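Local coordinates for nucleoporin NUP82 (Saccharomyces cerevisiae, PDB 3PBP), which serves as a component of the nuclear pore complex, to which this N-terminal beta-propeller domain contributes a region that interacts with NUP116, at residues T304-N309 with E368-L373; L10-A15 with T33-I38; P213-L218 with F267-I272; E87-E92 with I111-I116. The protein carries 1 engineered substitution. One frame throughout, in Å; residues are numbered along the deposited sequence.

Contact 1. Residues T304-N309 with E368-L373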
loop_
_atom_site.group_PDB
_atom_site.type_symbol
_atom_site.label_atom_id
_atom_site.label_comp_id
_atom_site.label_asym_id
_atom_site.label_seq_id
_atom_site.Cartn_x
_atom_site.Cartn_y
_atom_site.Cartn_z
ATOM N N THR A 304 -6.351 -7.260 -5.335
ATOM C CA THR A 304 -7.359 -6.488 -6.020
ATOM C C THR A 304 -7.856 -7.310 -7.193
ATOM O O THR A 304 -7.066 -7.810 -7.980
ATOM C CB THR A 304 -6.767 -5.146 -6.470
ATOM O OG1 THR A 304 -6.907 -4.194 -5.409
ATOM C CG2 THR A 304 -7.469 -4.636 -7.678
ATOM N N ILE A 305 -9.172 -7.469 -7.284
ATOM C CA ILE A 305 -9.767 -8.258 -8.352
ATOM C C ILE A 305 -10.741 -7.456 -9.185
ATOM O O ILE A 305 -11.688 -6.854 -8.674
ATOM C CB ILE A 305 -10.529 -9.484 -7.814
ATOM C CG1 ILE A 305 -9.596 -10.343 -6.963
ATOM C CG2 ILE A 305 -11.091 -10.294 -8.971
ATOM C CD1 ILE A 305 -9.355 -9.776 -5.569
ATOM N N LEU A 306 -10.515 -7.485 -10.487
ATOM C CA LEU A 306 -11.344 -6.764 -11.421
ATOM C C LEU A 306 -12.693 -7.470 -11.626
ATOM O O LEU A 306 -12.757 -8.681 -11.806
ATOM C CB LEU A 306 -10.572 -6.624 -12.731
ATOM C CG LEU A 306 -11.008 -5.504 -13.661
ATOM C CD1 LEU A 306 -11.017 -4.184 -12.925
ATOM C CD2 LEU A 306 -10.059 -5.452 -14.821
ATOM N N ILE A 307 -13.765 -6.689 -11.588
ATOM C CA ILE A 307 -15.134 -7.177 -11.745
ATOM C C ILE A 307 -15.698 -6.996 -13.164
ATOM O O ILE A 307 -16.468 -7.823 -13.645
ATOM C CB ILE A 307 -16.043 -6.462 -10.743
ATOM C CG1 ILE A 307 -16.113 -7.263 -9.460
ATOM C CG2 ILE A 307 -17.418 -6.240 -11.308
ATOM C CD1 ILE A 307 -16.970 -6.560 -8.431
ATOM N N ASP A 308 -15.333 -5.902 -13.822
ATOM C CA ASP A 308 -15.795 -5.652 -15.178
ATOM C C ASP A 308 -14.709 -4.957 -15.991
ATOM O O ASP A 308 -13.525 -5.148 -15.725
ATOM C CB ASP A 308 -17.061 -4.800 -15.166
ATOM C CG ASP A 308 -16.844 -3.438 -14.547
ATOM O OD1 ASP A 308 -15.686 -2.971 -14.502
ATOM O OD2 ASP A 308 -17.844 -2.828 -14.117
ATOM N N ASN A 309 -15.111 -4.152 -16.972
ATOM C CA ASN A 309 -14.159 -3.436 -17.823
ATOM C C ASN A 309 -14.164 -1.943 -17.592
ATOM O O ASN A 309 -13.741 -1.181 -18.464
ATOM C CB ASN A 309 -14.468 -3.695 -19.292
ATOM C CG ASN A 309 -14.313 -5.150 -19.661
ATOM O OD1 ASN A 309 -13.209 -5.709 -19.584
ATOM N ND2 ASN A 309 -15.421 -5.783 -20.055
ATOM N N GLU A 368 -6.430 -12.085 -16.981
ATOM C CA GLU A 368 -7.347 -12.680 -17.944
ATOM C C GLU A 368 -8.679 -13.205 -17.387
ATOM O O GLU A 368 -9.590 -13.518 -18.162
ATOM C CB GLU A 368 -6.653 -13.821 -18.689
ATOM C CG GLU A 368 -5.451 -13.428 -19.544
ATOM C CD GLU A 368 -4.254 -12.987 -18.725
ATOM O OE1 GLU A 368 -4.007 -13.586 -17.660
ATOM O OE2 GLU A 368 -3.548 -12.051 -19.157
ATOM N N GLN A 369 -8.806 -13.312 -16.063
ATOM C CA GLN A 369 -10.044 -13.828 -15.480
ATOM C C GLN A 369 -10.669 -12.920 -14.441
ATOM O O GLN A 369 -10.154 -12.809 -13.334
ATOM C CB GLN A 369 -9.796 -15.188 -14.843
ATOM C CG GLN A 369 -9.148 -16.195 -15.766
ATOM C CD GLN A 369 -9.613 -17.605 -15.475
ATOM O OE1 GLN A 369 -10.485 -18.140 -16.172
ATOM N NE2 GLN A 369 -9.049 -18.213 -14.425
ATOM N N LEU A 370 -11.787 -12.291 -14.792
ATOM C CA LEU A 370 -12.480 -11.390 -13.881
ATOM C C LEU A 370 -13.098 -12.134 -12.708
ATOM O O LEU A 370 -13.369 -13.328 -12.791
ATOM C CB LEU A 370 -13.593 -10.643 -14.614
ATOM C CG LEU A 370 -13.240 -9.777 -15.824
ATOM C CD1 LEU A 370 -14.449 -8.950 -16.171
ATOM C CD2 LEU A 370 -12.064 -8.853 -15.520
ATOM N N GLY A 371 -13.321 -11.413 -11.617
ATOM C CA GLY A 371 -13.937 -11.992 -10.434
ATOM C C GLY A 371 -13.450 -13.330 -9.915
ATOM O O GLY A 371 -14.205 -14.026 -9.235
ATOM N N LYS A 372 -12.213 -13.697 -10.226
ATOM C CA LYS A 372 -11.659 -14.961 -9.752
ATOM C C LYS A 372 -10.353 -14.704 -9.027
ATOM O O LYS A 372 -9.519 -13.921 -9.474
ATOM C CB LYS A 372 -11.406 -15.928 -10.907
ATOM C CG LYS A 372 -12.658 -16.385 -11.642
ATOM C CD LYS A 372 -12.309 -17.394 -12.731
ATOM C CE LYS A 372 -13.513 -17.739 -13.594
ATOM N NZ LYS A 372 -13.123 -18.721 -14.646
ATOM N N LEU A 373 -10.167 -15.386 -7.910
ATOM C CA LEU A 373 -8.975 -15.212 -7.113
ATOM C C LEU A 373 -8.401 -16.565 -6.723
ATOM O O LEU A 373 -9.134 -17.469 -6.340
ATOM C CB LEU A 373 -9.338 -14.413 -5.863
ATOM C CG LEU A 373 -8.355 -14.402 -4.703
ATOM C CD1 LEU A 373 -7.158 -13.570 -5.064
ATOM C CD2 LEU A 373 -9.036 -13.848 -3.474
#
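L370 and L306 run alongside each other in a common direction, with L370 CD2 3.9 Å from L306 CB. The other branch of L370 runs along the turn that follows the strand, where CD1 meets D308 CA at 3.7 Å and also borders I307 O. With L370 CG anti to its own carbonyl carbon (chi1 -59°), the fork spans L306 to D308. The seam this makes joins two sheets of the beta-propeller: strand 299-306 belongs to one, strand 372-376 to the next. Between the two segments one backbone bond forms, from G371 N to L306 O at 2.8 Å, and it is nearly straight (171° at the hydrogen). The tight part is inward of that bond. There the buried I305 sets CG2 3.6 Å from G371 CA, while its CG1 lies 4.2 Å from L373 CB; C316 of strand 313-319 touches both side chains. Replacing L370 by an alanine would probably open a gap beside L306 and remove the methyl that lies against D308 CA. Toward solvent the packing thins: both leucines are partly exposed, N309 is exposed, and the carboxylate of D308 turns to G310, N312 and N398.

Contact 2. Residues L10-A15 with T33-I38; sequences LPIFQA and TRIVFI
I12 and F13 pack onto I35 and F37, laying the segment before the first propeller strand, whose residues 11-13 have helix-like backbone angles, against one face of the antiparallel sheet that contains strand 34-39. The main bump is the end of I12. Its CG1 is anti to the backbone N (chi1 -169°), which extends CD1 into the hollow between the two strand side chains, 4.2 Å from I35 CG2 and 4.1 Å from F37 CB. I12 and F37 run antiparallel alongside one another. The F13 side chain lies roughly perpendicular to I35, its CZ 4.0 Å from I35 CD1, while F37 CD1 sits at the edge of the F13 ring. Further out, F13 touches I26 and makes an edge-to-face pair with F447, so it joins this sheet to strand 445-449. The F37 ring fills the space beneath the turn, with CZ 3.7 Å from F13 O. An alanine in place of F37 would probably open a gap under the carbonyls of I12 and F13 and take away part of the surface that I12 CD1 rests on. R44 hydrogen-bonds the carbonyl oxygens of I12 and Q14, and I12 O also lies 3.4 Å from F37 CD2.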
loop_
_atom_site.group_PDB
_atom_site.type_symbol
_atom_site.label_atom_id
_atom_site.label_comp_id
_atom_site.label_asym_id
_atom_site.label_seq_id
_atom_site.Cartn_x
_atom_site.Cartn_y
_atom_site.Cartn_z
ATOM N N LEU A 10 5.955 -29.322 -24.756
ATOM C CA LEU A 10 6.424 -28.218 -25.584
ATOM C C LEU A 10 7.917 -28.048 -25.258
ATOM O O LEU A 10 8.304 -28.022 -24.088
ATOM C CB LEU A 10 5.598 -26.952 -25.269
ATOM C CG LEU A 10 5.691 -25.671 -26.117
ATOM C CD1 LEU A 10 5.691 -25.978 -27.592
ATOM C CD2 LEU A 10 4.510 -24.780 -25.793
ATOM N N PRO A 11 8.775 -27.973 -26.294
ATOM C CA PRO A 11 10.235 -27.817 -26.208
ATOM C C PRO A 11 10.771 -26.857 -25.154
ATOM O O PRO A 11 11.756 -27.165 -24.487
ATOM C CB PRO A 11 10.610 -27.375 -27.613
ATOM C CG PRO A 11 9.676 -28.168 -28.436
ATOM C CD PRO A 11 8.352 -28.020 -27.704
ATOM N N ILE A 12 10.128 -25.700 -25.008
ATOM C CA ILE A 12 10.567 -24.691 -24.037
ATOM C C ILE A 12 10.520 -25.173 -22.588
ATOM O O ILE A 12 11.293 -24.717 -21.743
ATOM C CB ILE A 12 9.719 -23.386 -24.142
ATOM C CG1 ILE A 12 10.370 -22.279 -23.307
ATOM C CG2 ILE A 12 8.293 -23.643 -23.675
ATOM C CD1 ILE A 12 9.714 -20.916 -23.432
ATOM N N PHE A 13 9.624 -26.110 -22.310
ATOM C CA PHE A 13 9.454 -26.621 -20.962
ATOM C C PHE A 13 10.459 -27.649 -20.452
ATOM O O PHE A 13 10.843 -27.602 -19.284
ATOM C CB PHE A 13 8.049 -27.191 -20.808
ATOM C CG PHE A 13 6.963 -26.165 -20.907
ATOM C CD1 PHE A 13 7.035 -24.985 -20.178
ATOM C CD2 PHE A 13 5.838 -26.398 -21.688
ATOM C CE1 PHE A 13 6.007 -24.056 -20.221
ATOM C CE2 PHE A 13 4.803 -25.468 -21.733
ATOM C CZ PHE A 13 4.893 -24.294 -20.993
ATOM N N GLN A 14 10.894 -28.573 -21.302
ATOM C CA GLN A 14 11.818 -29.601 -20.839
ATOM C C GLN A 14 13.062 -29.077 -20.135
ATOM O O GLN A 14 13.792 -28.229 -20.657
ATOM C CB GLN A 14 12.165 -30.548 -21.980
ATOM C CG GLN A 14 10.981 -31.456 -22.294
ATOM C CD GLN A 14 11.348 -32.654 -23.145
ATOM O OE1 GLN A 14 12.281 -33.400 -22.822
ATOM N NE2 GLN A 14 10.608 -32.858 -24.237
ATOM N N ALA A 15 13.276 -29.599 -18.928
ATOM C CA ALA A 15 14.377 -29.182 -18.078
ATOM C C ALA A 15 15.476 -30.210 -17.900
ATOM O O ALA A 15 15.339 -31.361 -18.302
ATOM C CB ALA A 15 13.837 -28.779 -16.715
ATOM N N THR A 33 -0.490 -15.827 -24.605
ATOM C CA THR A 33 0.070 -16.084 -25.913
ATOM C C THR A 33 1.593 -16.195 -25.908
ATOM O O THR A 33 2.148 -16.951 -26.682
ATOM C CB THR A 33 -0.445 -14.979 -26.896
ATOM O OG1 THR A 33 -1.046 -15.604 -28.033
ATOM C CG2 THR A 33 0.667 -14.022 -27.345
ATOM N N ARG A 34 2.272 -15.463 -25.031
ATOM C CA ARG A 34 3.740 -15.517 -24.974
ATOM C C ARG A 34 4.173 -16.124 -23.651
ATOM O O ARG A 34 3.670 -15.735 -22.605
ATOM C CB ARG A 34 4.366 -14.123 -25.042
ATOM C CG ARG A 34 3.907 -13.195 -26.150
ATOM C CD ARG A 34 4.034 -11.789 -25.603
ATOM N NE ARG A 34 5.049 -10.977 -26.258
ATOM C CZ ARG A 34 5.590 -9.897 -25.706
ATOM N NH1 ARG A 34 5.230 -9.516 -24.490
ATOM N NH2 ARG A 34 6.461 -9.171 -26.389
ATOM N N ILE A 35 5.133 -17.041 -23.692
ATOM C CA ILE A 35 5.623 -17.704 -22.486
ATOM C C ILE A 35 7.070 -17.348 -22.151
ATOM O O ILE A 35 7.914 -17.289 -23.045
ATOM C CB ILE A 35 5.540 -19.238 -22.647
ATOM C CG1 ILE A 35 4.082 -19.662 -22.797
ATOM C CG2 ILE A 35 6.185 -19.931 -21.451
ATOM C CD1 ILE A 35 3.940 -21.102 -23.237
ATOM N N VAL A 36 7.339 -17.097 -20.872
ATOM C CA VAL A 36 8.694 -16.815 -20.407
ATOM C C VAL A 36 8.990 -17.879 -19.354
ATOM O O VAL A 36 8.188 -18.113 -18.446
ATOM C CB VAL A 36 8.856 -15.389 -19.791
ATOM C CG1 VAL A 36 10.272 -15.201 -19.245
ATOM C CG2 VAL A 36 8.625 -14.337 -20.857
ATOM N N PHE A 37 10.149 -18.509 -19.481
ATOM C CA PHE A 37 10.556 -19.598 -18.602
ATOM C C PHE A 37 11.972 -19.388 -18.085
ATOM O O PHE A 37 12.902 -19.254 -18.877
ATOM C CB PHE A 37 10.477 -20.892 -19.419
ATOM C CG PHE A 37 10.692 -22.144 -18.625
ATOM C CD1 PHE A 37 9.751 -22.572 -17.697
ATOM C CD2 PHE A 37 11.811 -22.936 -18.852
ATOM C CE1 PHE A 37 9.924 -23.774 -17.014
ATOM C CE2 PHE A 37 11.989 -24.133 -18.175
ATOM C CZ PHE A 37 11.040 -24.553 -17.254
ATOM N N ILE A 38 12.143 -19.344 -16.767
ATOM C CA ILE A 38 13.478 -19.158 -16.184
ATOM C C ILE A 38 13.982 -20.443 -15.515
ATOM O O ILE A 38 13.284 -21.057 -14.697
ATOM C CB ILE A 38 13.509 -18.011 -15.149
ATOM C CG1 ILE A 38 13.159 -16.694 -15.833
ATOM C CG2 ILE A 38 14.896 -17.911 -14.526
ATOM C CD1 ILE A 38 13.309 -15.503 -14.941
#

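Contact 3. Residues P213-L218 with F267-I272; sequences PSVLLL and FGKVDI
L216 and V270 form an antiparallel hydrogen-bonded pair, L216 N reaching V270 O at 2.9 Å and V270 N returning to L216 O at 3.0 Å. The axes of strands 215-217 and 269-271 run at 159° to each other, and further backbone bonds extend the ladder beyond both ends. At one end I272 N binds S214 O at 2.9 Å, the donor standing 41° out of the carbonyl plane; at the other L218 N binds G268 O at 2.8 Å.

The side chain of I272 can be followed outward. CB lies 3.7 Å from P213 O, and CG2 borders the same oxygen more distantly. CG1, anti to the carbonyl carbon (chi1 -64°), carries CD1 across to L216, where it meets CB at 3.6 Å and CD2 at 3.8 Å. The two side chains cross obliquely, and V270 CG1 adds to the same apolar patch. L259 of helix 243-262 touches both V270 and I272, which makes this the helix-facing side.

V215, L217, K269 and D271 occupy the other face. V215 CG1 rests against K269 CD at 3.9 Å, while the lysine makes a cation-pi contact with Y137. Backbone bonds between V215 and Y137 and between L217 and K135 tie the ribbon to a neighbouring loop.

Between the strands the chain runs out and back through helices 220-235 and 243-262, so the pair appears to close the base of a helical excursion. G268, at positive phi, and K269 both face N264, the signature of a G1 beta bulge leading into an antiparallel two-stranded ribbon.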
loop_
_atom_site.group_PDB
_atom_site.type_symbol
_atom_site.label_atom_id
_atom_site.label_comp_id
_atom_site.label_asym_id
_atom_site.label_seq_id
_atom_site.Cartn_x
_atom_site.Cartn_y
_atom_site.Cartn_z
ATOM N N PRO A 213 3.846 7.315 -11.451
ATOM C CA PRO A 213 5.210 7.048 -11.925
ATOM C C PRO A 213 5.678 8.369 -12.564
ATOM O O PRO A 213 4.959 9.361 -12.484
ATOM C CB PRO A 213 4.996 5.921 -12.936
ATOM C CG PRO A 213 3.708 6.292 -13.552
ATOM C CD PRO A 213 2.851 6.723 -12.366
ATOM N N SER A 214 6.851 8.409 -13.186
ATOM C CA SER A 214 7.324 9.660 -13.792
ATOM C C SER A 214 6.671 9.909 -15.153
ATOM O O SER A 214 6.598 11.054 -15.623
ATOM C CB SER A 214 8.834 9.623 -13.965
ATOM O OG SER A 214 9.166 8.710 -14.999
ATOM N N VAL A 215 6.211 8.833 -15.790
ATOM C CA VAL A 215 5.545 8.930 -17.088
ATOM C C VAL A 215 4.376 7.959 -17.028
ATOM O O VAL A 215 4.547 6.746 -17.152
ATOM C CB VAL A 215 6.489 8.548 -18.248
ATOM C CG1 VAL A 215 5.769 8.652 -19.561
ATOM C CG2 VAL A 215 7.696 9.447 -18.240
ATOM N N LEU A 216 3.188 8.516 -16.837
ATOM C CA LEU A 216 1.965 7.750 -16.696
ATOM C C LEU A 216 1.325 7.217 -17.974
ATOM O O LEU A 216 1.094 7.970 -18.929
ATOM C CB LEU A 216 0.952 8.605 -15.951
ATOM C CG LEU A 216 -0.382 7.995 -15.541
ATOM C CD1 LEU A 216 -0.179 7.008 -14.411
ATOM C CD2 LEU A 216 -1.319 9.129 -15.108
ATOM N N LEU A 217 1.040 5.908 -17.973
ATOM C CA LEU A 217 0.364 5.239 -19.093
ATOM C C LEU A 217 -1.120 5.518 -18.884
ATOM O O LEU A 217 -1.708 5.117 -17.883
ATOM C CB LEU A 217 0.577 3.731 -19.049
ATOM C CG LEU A 217 1.392 3.056 -20.154
ATOM C CD1 LEU A 217 1.017 1.585 -20.172
ATOM C CD2 LEU A 217 1.128 3.686 -21.511
ATOM N N LEU A 218 -1.736 6.212 -19.822
ATOM C CA LEU A 218 -3.144 6.538 -19.674
ATOM C C LEU A 218 -3.824 6.607 -21.042
ATOM O O LEU A 218 -3.449 7.426 -21.872
ATOM C CB LEU A 218 -3.251 7.884 -18.953
ATOM C CG LEU A 218 -4.560 8.316 -18.295
ATOM C CD1 LEU A 218 -4.919 7.348 -17.201
ATOM C CD2 LEU A 218 -4.401 9.694 -17.716
ATOM N N PHE A 267 0.673 8.215 -27.933
ATOM C CA PHE A 267 1.395 7.241 -27.123
ATOM C C PHE A 267 0.577 6.865 -25.907
ATOM O O PHE A 267 0.927 5.936 -25.182
ATOM C CB PHE A 267 2.741 7.794 -26.681
ATOM C CG PHE A 267 3.725 7.893 -27.790
ATOM C CD1 PHE A 267 3.598 8.890 -28.756
ATOM C CD2 PHE A 267 4.763 6.967 -27.902
ATOM C CE1 PHE A 267 4.494 8.964 -29.822
ATOM C CE2 PHE A 267 5.668 7.029 -28.965
ATOM C CZ PHE A 267 5.535 8.029 -29.928
ATOM N N GLY A 268 -0.518 7.594 -25.704
ATOM C CA GLY A 268 -1.389 7.344 -24.576
ATOM C C GLY A 268 -0.615 7.437 -23.287
ATOM O O GLY A 268 -0.752 6.587 -22.411
ATOM N N LYS A 269 0.203 8.476 -23.172
ATOM C CA LYS A 269 1.013 8.673 -21.985
ATOM C C LYS A 269 1.045 10.151 -21.652
ATOM O O LYS A 269 0.598 10.972 -22.443
ATOM C CB LYS A 269 2.435 8.179 -22.241
ATOM C CG LYS A 269 3.142 8.959 -23.325
ATOM C CD LYS A 269 4.637 8.772 -23.279
ATOM C CE LYS A 269 5.332 9.898 -24.022
ATOM N NZ LYS A 269 6.796 9.899 -23.747
ATOM N N VAL A 270 1.570 10.476 -20.474
ATOM C CA VAL A 270 1.684 11.860 -20.019
ATOM C C VAL A 270 2.782 11.935 -18.966
ATOM O O VAL A 270 2.903 11.044 -18.134
ATOM C CB VAL A 270 0.345 12.377 -19.429
ATOM C CG1 VAL A 270 -0.088 11.524 -18.252
ATOM C CG2 VAL A 270 0.497 13.820 -19.011
ATOM N N ASP A 271 3.601 12.983 -19.024
ATOM C CA ASP A 271 4.690 13.152 -18.061
ATOM C C ASP A 271 4.174 13.717 -16.758
ATOM O O ASP A 271 3.259 14.542 -16.751
ATOM C CB ASP A 271 5.760 14.091 -18.603
ATOM C CG ASP A 271 6.485 13.511 -19.791
ATOM O OD1 ASP A 271 6.966 12.368 -19.668
ATOM O OD2 ASP A 271 6.580 14.191 -20.843
ATOM N N ILE A 272 4.770 13.283 -15.654
ATOM C CA ILE A 272 4.355 13.761 -14.348
ATOM C C ILE A 272 5.531 14.271 -13.540
ATOM O O ILE A 272 6.427 13.511 -13.184
ATOM C CB ILE A 272 3.611 12.656 -13.603
ATOM C CG1 ILE A 272 2.319 12.341 -14.378
ATOM C CG2 ILE A 272 3.355 13.074 -12.161
ATOM C CD1 ILE A 272 1.394 11.378 -13.714
#

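Contact 4. Residues E87-E92 with I111-I116; sequences EIFVME and IFHYSI
I88 with Y114 and V90 with F112 are antiparallel hydrogen-bonded pairs, and the strand segments 87-92 and 111-115 run at 177° to each other. They belong to two adjacent strands of a four-stranded propeller sheet, with 110-115 outermost. I88 N binds Y114 O at 2.7 Å, and Y114 N answers to I88 O at 3.0 Å. The ladder is disturbed at V90, which both I111 and F112 face in a classic beta bulge. V90 O takes I111 N at 2.9 Å but F112 N only weakly, at 3.3 Å.

One face, bearing I88, V90, F112 and Y114, is apolar and turned toward the next sheet. I88 CD1 meets Y114 CD2 at 4.1 Å, and the isoleucine side chain also packs on I142 and V144, while Y114 OH is hydrogen-bonded to E119 and K146. V90 and F112 cross with their CB atoms 4.0 Å apart.

On the opposite face F89 and H113 make a T-shaped pair, the histidine edge directed at the phenylalanine face, with ring planes at 65° and centroids 4.5 Å apart. H113 CG is anti to the backbone N (chi1 177°), which carries the imidazole across to F89 and places ND1 over the ring near its rim, 3.2 Å from F89 CE2.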
loop_
_atom_site.group_PDB
_atom_site.type_symbol
_atom_site.label_atom_id
_atom_site.label_comp_id
_atom_site.label_asym_id
_atom_site.label_seq_id
_atom_site.Cartn_x
_atom_site.Cartn_y
_atom_site.Cartn_z
ATOM N N GLU A 87 19.281 -6.698 -3.148
ATOM C CA GLU A 87 19.394 -6.054 -4.445
ATOM C C GLU A 87 18.240 -6.335 -5.408
ATOM O O GLU A 87 17.449 -7.260 -5.205
ATOM C CB GLU A 87 20.731 -6.445 -5.080
ATOM C CG GLU A 87 20.897 -7.938 -5.331
ATOM C CD GLU A 87 22.328 -8.299 -5.719
ATOM O OE1 GLU A 87 23.016 -7.433 -6.317
ATOM O OE2 GLU A 87 22.759 -9.448 -5.434
ATOM N N ILE A 88 18.168 -5.518 -6.456
ATOM C CA ILE A 88 17.133 -5.617 -7.481
ATOM C C ILE A 88 17.737 -5.581 -8.893
ATOM O O ILE A 88 18.591 -4.736 -9.194
ATOM C CB ILE A 88 16.136 -4.418 -7.381
ATOM C CG1 ILE A 88 15.469 -4.384 -6.004
ATOM C CG2 ILE A 88 15.083 -4.513 -8.486
ATOM C CD1 ILE A 88 14.624 -3.130 -5.752
ATOM N N PHE A 89 17.291 -6.493 -9.752
ATOM C CA PHE A 89 17.746 -6.515 -11.139
ATOM C C PHE A 89 16.530 -6.396 -12.049
ATOM O O PHE A 89 15.471 -6.940 -11.744
ATOM C CB PHE A 89 18.433 -7.832 -11.508
ATOM C CG PHE A 89 19.748 -8.049 -10.839
ATOM C CD1 PHE A 89 19.814 -8.584 -9.544
ATOM C CD2 PHE A 89 20.932 -7.760 -11.508
ATOM C CE1 PHE A 89 21.040 -8.831 -8.928
ATOM C CE2 PHE A 89 22.159 -8.002 -10.902
ATOM C CZ PHE A 89 22.214 -8.541 -9.608
ATOM N N VAL A 90 16.676 -5.691 -13.164
ATOM C CA VAL A 90 15.585 -5.590 -14.112
ATOM C C VAL A 90 16.133 -5.941 -15.493
ATOM O O VAL A 90 17.035 -5.273 -16.012
ATOM C CB VAL A 90 14.957 -4.196 -14.119
ATOM C CG1 VAL A 90 13.920 -4.100 -15.229
ATOM C CG2 VAL A 90 14.297 -3.934 -12.781
HETATM N N MSE A 91 15.593 -7.014 -16.068
HETATM C CA MSE A 91 16.014 -7.485 -17.375
HETATM C C MSE A 91 14.916 -7.420 -18.412
HETATM O O MSE A 91 13.741 -7.620 -18.111
HETATM C CB MSE A 91 16.515 -8.910 -17.267
HETATM C CG MSE A 91 17.825 -9.006 -16.550
HETATM SE SE MSE A 91 18.369 -10.830 -16.226
HETATM C CE MSE A 91 19.446 -10.555 -14.635
ATOM N N GLU A 92 15.324 -7.158 -19.647
ATOM C CA GLU A 92 14.406 -7.052 -20.761
ATOM C C GLU A 92 14.332 -8.375 -21.505
ATOM O O GLU A 92 15.352 -8.875 -21.970
ATOM C CB GLU A 92 14.898 -5.949 -21.698
ATOM C CG GLU A 92 13.969 -5.606 -22.838
ATOM C CD GLU A 92 14.451 -4.403 -23.633
ATOM O OE1 GLU A 92 15.456 -4.526 -24.366
ATOM O OE2 GLU A 92 13.826 -3.325 -23.518
ATOM N N ILE A 111 18.863 -3.871 -17.807
ATOM C CA ILE A 111 18.358 -2.517 -17.765
ATOM C C ILE A 111 18.528 -1.693 -16.494
ATOM O O ILE A 111 18.701 -0.462 -16.570
ATOM C CB ILE A 111 16.886 -2.539 -18.169
ATOM C CG1 ILE A 111 16.789 -3.103 -19.584
ATOM C CG2 ILE A 111 16.279 -1.155 -18.079
ATOM C CD1 ILE A 111 15.382 -3.182 -20.112
ATOM N N PHE A 112 18.498 -2.339 -15.330
ATOM C CA PHE A 112 18.614 -1.588 -14.078
ATOM C C PHE A 112 19.095 -2.449 -12.924
ATOM O O PHE A 112 18.787 -3.648 -12.858
ATOM C CB PHE A 112 17.245 -0.991 -13.735
ATOM C CG PHE A 112 17.165 -0.359 -12.370
ATOM C CD1 PHE A 112 17.477 0.987 -12.190
ATOM C CD2 PHE A 112 16.733 -1.102 -11.272
ATOM C CE1 PHE A 112 17.359 1.588 -10.951
ATOM C CE2 PHE A 112 16.613 -0.512 -10.026
ATOM C CZ PHE A 112 16.929 0.844 -9.866
ATOM N N HIS A 113 19.847 -1.832 -12.015
ATOM C CA HIS A 113 20.334 -2.552 -10.850
ATOM C C HIS A 113 20.322 -1.651 -9.630
ATOM O O HIS A 113 20.507 -0.437 -9.738
ATOM C CB HIS A 113 21.749 -3.070 -11.059
ATOM C CG HIS A 113 22.307 -3.762 -9.854
ATOM N ND1 HIS A 113 22.061 -5.091 -9.578
ATOM C CD2 HIS A 113 23.050 -3.293 -8.822
ATOM C CE1 HIS A 113 22.629 -5.410 -8.427
ATOM N NE2 HIS A 113 23.234 -4.336 -7.948
ATOM N N TYR A 114 20.103 -2.250 -8.465
ATOM C CA TYR A 114 20.070 -1.487 -7.224
ATOM C C TYR A 114 20.376 -2.381 -6.028
ATOM O O TYR A 114 19.906 -3.530 -5.956
ATOM C CB TYR A 114 18.697 -0.852 -7.023
ATOM C CG TYR A 114 18.523 -0.219 -5.667
ATOM C CD1 TYR A 114 19.005 1.059 -5.402
ATOM C CD2 TYR A 114 17.922 -0.927 -4.625
ATOM C CE1 TYR A 114 18.896 1.617 -4.134
ATOM C CE2 TYR A 114 17.812 -0.381 -3.349
ATOM C CZ TYR A 114 18.300 0.888 -3.109
ATOM O OH TYR A 114 18.199 1.406 -1.836
ATOM N N SER A 115 21.178 -1.844 -5.103
ATOM C CA SER A 115 21.549 -2.537 -3.871
ATOM C C SER A 115 21.342 -1.540 -2.748
ATOM O O SER A 115 21.550 -0.340 -2.926
ATOM C CB SER A 115 23.015 -2.988 -3.904
ATOM O OG SER A 115 23.363 -3.717 -2.730
ATOM N N ILE A 116 20.915 -2.026 -1.592
ATOM C CA ILE A 116 20.679 -1.126 -0.479
ATOM C C ILE A 116 22.007 -0.565 0.020
ATOM O O ILE A 116 22.054 0.499 0.650
ATOM C CB ILE A 116 19.927 -1.840 0.663
ATOM C CG1 ILE A 116 20.705 -3.065 1.118
ATOM C CG2 ILE A 116 18.555 -2.264 0.185
ATOM C CD1 ILE A 116 20.014 -3.832 2.215
#

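Contacts 1 and 2 are buried, whereas contacts 3 and 4 are partly buried and keep one exposed side. No two contacts share a strand, and none touches another; contacts 1 and 4 lie on opposite sides of the chain's centre, their centres about 30 Å apart. Their chemistry follows their place. Contact 4 joins neighbours within one propeller sheet and contact 3 makes a separate ribbon, apparently at the base of a helical excursion; both rely on backbone ladders, that of contact 4 interrupted by a bulge. Contact 1 bridges two sheets with one backbone bond plus aliphatic packing. Contact 2, farthest of the four from the chain's centre, rests on apolar side chains and on backbone carbonyls against a ring, without a hydrogen bond between its segments.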